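Local coordinates for protein transaminase (Bacillus megaterium, PDB 5G0A) that probably transfers amino groups between amines or amino acids and carbonyl acceptors with pyridoxal-5'-phosphate, as an S-selective omega-transaminase, at residues E109-K114 with A309-K314. Numbering follows the deposited sequence.
Sequences EDWPGK and AVLVSK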
ATOM      1  N   GLU B 109      -9.332  26.772  27.978  1.00 26.63           N
ATOM      2  CA  GLU B 109      -9.548  25.339  27.694  1.00 28.32           C
ATOM      3  C   GLU B 109      -8.394  24.548  28.265  1.00 28.05           C
ATOM      4  O   GLU B 109      -7.249  25.018  28.251  1.00 30.23           O
ATOM      5  CB  GLU B 109      -9.695  25.111  26.177  1.00 27.87           C
ATOM      6  CG  GLU B 109     -10.859  25.868  25.565  1.00 28.03           C
ATOM      7  CD  GLU B 109     -11.057  25.608  24.076  1.00 28.08           C
ATOM      8  OE1 GLU B 109     -10.286  24.802  23.486  1.00 27.10           O
ATOM      9  OE2 GLU B 109     -11.988  26.210  23.495  1.00 28.20           O
ATOM     10  N   ASP B 110      -8.675  23.341  28.769  1.00 26.76           N
ATOM     11  CA  ASP B 110      -7.638  22.545  29.416  1.00 30.13           C
ATOM     12  C   ASP B 110      -6.938  21.508  28.524  1.00 28.40           C
ATOM     13  O   ASP B 110      -5.928  20.946  28.929  1.00 30.78           O
ATOM     14  CB  ASP B 110      -8.185  21.867  30.686  1.00 35.17           C
ATOM     15  CG  ASP B 110      -8.389  22.849  31.827  1.00 40.39           C
ATOM     16  OD1 ASP B 110      -7.942  24.006  31.709  1.00 43.24           O
ATOM     17  OD2 ASP B 110      -8.981  22.458  32.852  1.00 48.06           O
ATOM     18  N   TRP B 111      -7.467  21.281  27.333  1.00 28.81           N
ATOM     19  CA  TRP B 111      -6.873  20.263  26.432  1.00 28.40           C
ATOM     20  C   TRP B 111      -5.467  20.626  25.922  1.00 26.62           C
ATOM     21  O   TRP B 111      -4.639  19.735  25.778  1.00 26.15           O
ATOM     22  CB  TRP B 111      -7.803  19.916  25.266  1.00 28.10           C
ATOM     23  CG  TRP B 111      -7.797  20.877  24.073  1.00 28.12           C
ATOM     24  CD1 TRP B 111      -8.599  21.978  23.897  1.00 27.40           C
ATOM     25  CD2 TRP B 111      -6.977  20.793  22.889  1.00 29.41           C
ATOM     26  NE1 TRP B 111      -8.316  22.590  22.702  1.00 28.67           N
ATOM     27  CE2 TRP B 111      -7.324  21.898  22.059  1.00 29.27           C
ATOM     28  CE3 TRP B 111      -5.965  19.928  22.472  1.00 25.71           C
ATOM     29  CZ2 TRP B 111      -6.705  22.136  20.818  1.00 29.24           C
ATOM     30  CZ3 TRP B 111      -5.360  20.148  21.226  1.00 26.62           C
ATOM     31  CH2 TRP B 111      -5.730  21.242  20.418  1.00 27.50           C
ATOM     32  N   PRO B 112      -5.170  21.930  25.706  1.00 26.94           N
ATOM     33  CA  PRO B 112      -3.886  22.160  25.004  1.00 26.99           C
ATOM     34  C   PRO B 112      -2.633  21.799  25.774  1.00 26.86           C
ATOM     35  O   PRO B 112      -2.498  22.156  26.962  1.00 26.26           O
ATOM     36  CB  PRO B 112      -3.914  23.671  24.698  1.00 25.12           C
ATOM     37  CG  PRO B 112      -5.357  24.035  24.721  1.00 25.46           C
ATOM     38  CD  PRO B 112      -5.977  23.163  25.770  1.00 27.54           C
ATOM     39  N   GLY B 113      -1.709  21.107  25.085  1.00 25.26           N
ATOM     40  CA  GLY B 113      -0.458  20.675  25.690  1.00 25.75           C
ATOM     41  C   GLY B 113       0.778  21.339  25.116  1.00 26.73           C
ATOM     42  O   GLY B 113       1.434  22.157  25.783  1.00 25.16           O
ATOM     43  N   LYS B 114       1.136  20.949  23.883  1.00 24.40           N
ATOM     44  CA  LYS B 114       2.349  21.451  23.254  1.00 23.89           C
ATOM     45  C   LYS B 114       2.151  21.707  21.746  1.00 24.26           C
ATOM     46  O   LYS B 114       1.309  21.103  21.118  1.00 23.20           O
ATOM     47  CB  LYS B 114       3.496  20.451  23.434  1.00 24.43           C
ATOM     48  CG  LYS B 114       4.154  20.460  24.808  1.00 24.01           C
ATOM     49  CD  LYS B 114       5.410  19.613  24.791  1.00 24.61           C
ATOM     50  CE  LYS B 114       6.352  19.944  25.948  1.00 24.81           C
ATOM     51  NZ  LYS B 114       7.660  19.279  25.682  1.00 24.95           N
ATOM     52  N   ALA B 309       1.424  24.957  12.119  1.00 21.46           N
ATOM     53  CA  ALA B 309       1.675  24.415  13.443  1.00 21.02           C
ATOM     54  C   ALA B 309       0.719  23.294  13.739  1.00 20.22           C
ATOM     55  O   ALA B 309      -0.413  23.285  13.240  1.00 21.72           O
ATOM     56  CB  ALA B 309       1.490  25.489  14.517  1.00 20.93           C
ATOM     57  N   VAL B 310       1.152  22.433  14.651  1.00 21.02           N
ATOM     58  CA  VAL B 310       0.233  21.456  15.231  1.00 22.34           C
ATOM     59  C   VAL B 310       0.218  21.650  16.740  1.00 22.61           C
ATOM     60  O   VAL B 310       1.259  21.899  17.350  1.00 22.65           O
ATOM     61  CB  VAL B 310       0.620  20.003  14.792  1.00 23.94           C
ATOM     62  CG1 VAL B 310       2.034  19.656  15.247  1.00 26.82           C
ATOM     63  CG2 VAL B 310      -0.383  19.003  15.369  1.00 24.89           C
ATOM     64  N   LEU B 311      -0.969  21.563  17.337  1.00 21.72           N
ATOM     65  CA  LEU B 311      -1.120  21.665  18.787  1.00 21.78           C
ATOM     66  C   LEU B 311      -1.761  20.355  19.248  1.00 20.11           C
ATOM     67  O   LEU B 311      -2.797  19.959  18.724  1.00 22.58           O
ATOM     68  CB  LEU B 311      -2.028  22.835  19.151  1.00 23.28           C
ATOM     69  CG  LEU B 311      -2.489  22.925  20.628  1.00 23.94           C
ATOM     70  CD1 LEU B 311      -1.293  23.129  21.554  1.00 26.35           C
ATOM     71  CD2 LEU B 311      -3.523  24.055  20.755  1.00 24.68           C
ATOM     72  N   VAL B 312      -1.095  19.694  20.180  1.00 21.76           N
ATOM     73  CA  VAL B 312      -1.563  18.404  20.682  1.00 22.10           C
ATOM     74  C   VAL B 312      -1.953  18.547  22.151  1.00 23.29           C
ATOM     75  O   VAL B 312      -1.452  19.439  22.855  1.00 23.07           O
ATOM     76  CB  VAL B 312      -0.490  17.288  20.564  1.00 22.06           C
ATOM     77  CG1 VAL B 312       0.030  17.161  19.121  1.00 22.87           C
ATOM     78  CG2 VAL B 312       0.682  17.502  21.538  1.00 21.02           C
ATOM     79  N   SER B 313      -2.837  17.657  22.592  1.00 23.26           N
ATOM     80  CA  SER B 313      -3.336  17.641  23.993  1.00 23.84           C
ATOM     81  C   SER B 313      -2.236  17.398  25.021  1.00 23.81           C
ATOM     82  O   SER B 313      -1.157  16.904  24.699  1.00 22.52           O
ATOM     83  CB  SER B 313      -4.432  16.572  24.141  1.00 25.91           C
ATOM     84  OG  SER B 313      -3.862  15.278  23.997  1.00 25.84           O
ATOM     85  N   LYS B 314      -2.526  17.707  26.283  1.00 23.20           N
ATOM     86  CA  LYS B 314      -1.594  17.430  27.356  1.00 25.44           C
ATOM     87  C   LYS B 314      -1.217  15.947  27.407  1.00 24.29           C
ATOM     88  O   LYS B 314      -0.062  15.612  27.646  1.00 24.59           O
ATOM     89  CB  LYS B 314      -2.211  17.855  28.694  1.00 27.22           C
ATOM     90  CG  LYS B 314      -2.383  19.357  28.796  1.00 28.02           C
ATOM     91  CD  LYS B 314      -2.846  19.774  30.189  1.00 31.47           C
ATOM     92  CE  LYS B 314      -2.685  21.272  30.373  1.00 33.29           C
ATOM     93  NZ  LYS B 314      -3.707  22.059  29.652  1.00 40.30           N
TER
HETATM   94  O   HOH W   1      -4.666  24.150  31.211  1.00 48.77           O
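The six-membered end of the W111 indole turns back to L311, whose CD2 lies 3.6 Å from CH2, the indole and the leucine branch crossing at a slant. At the indole edge, near its plane, sits the L311 carbonyl oxygen, while P112 CG lies over one face. A chi1 of 81°, which sets CG between the backbone N and the carbonyl carbon, turns the ring back toward 309-314. At the far end of the indole, NE1 binds Y284 OH and, weakly, E109 OE1, so polar contacts fix the NE1 side while the benzo end packs against L311. L311 CD2 also packs against P112 CB, and CD1 comes within 3.3 Å of K114 O.

K314 lies alongside the 110-112 backbone. Its chain is extended until the last bend (chi4 75°), which brings NZ to D110 O at 2.6 Å, above the carbonyl plane, and to P112 O at 3.0 Å. A water completes this grip, accepting from NZ and making a weak bond to D110 OD1. The K314 backbone N binds W111 O, and S313, at the N-cap position where strand 308-313 gives way to helix 314-321, caps I316 N with its OG.

In the backbone, V312 O receives both G113 N (2.8 Å) and K114 N (3.2 Å), while V312 N gives K114 O a nearly straight bond (171°). K114 NZ leads away to a salt bridge with D321 and to Q28 of the second subunit. Two residues facing V312 define a classic beta bulge, here where strand 112-118, outermost in the sheet within this chain, begins its antiparallel pairing with 308-313 in the seven-stranded sheet of the class-III aminotransferase fold.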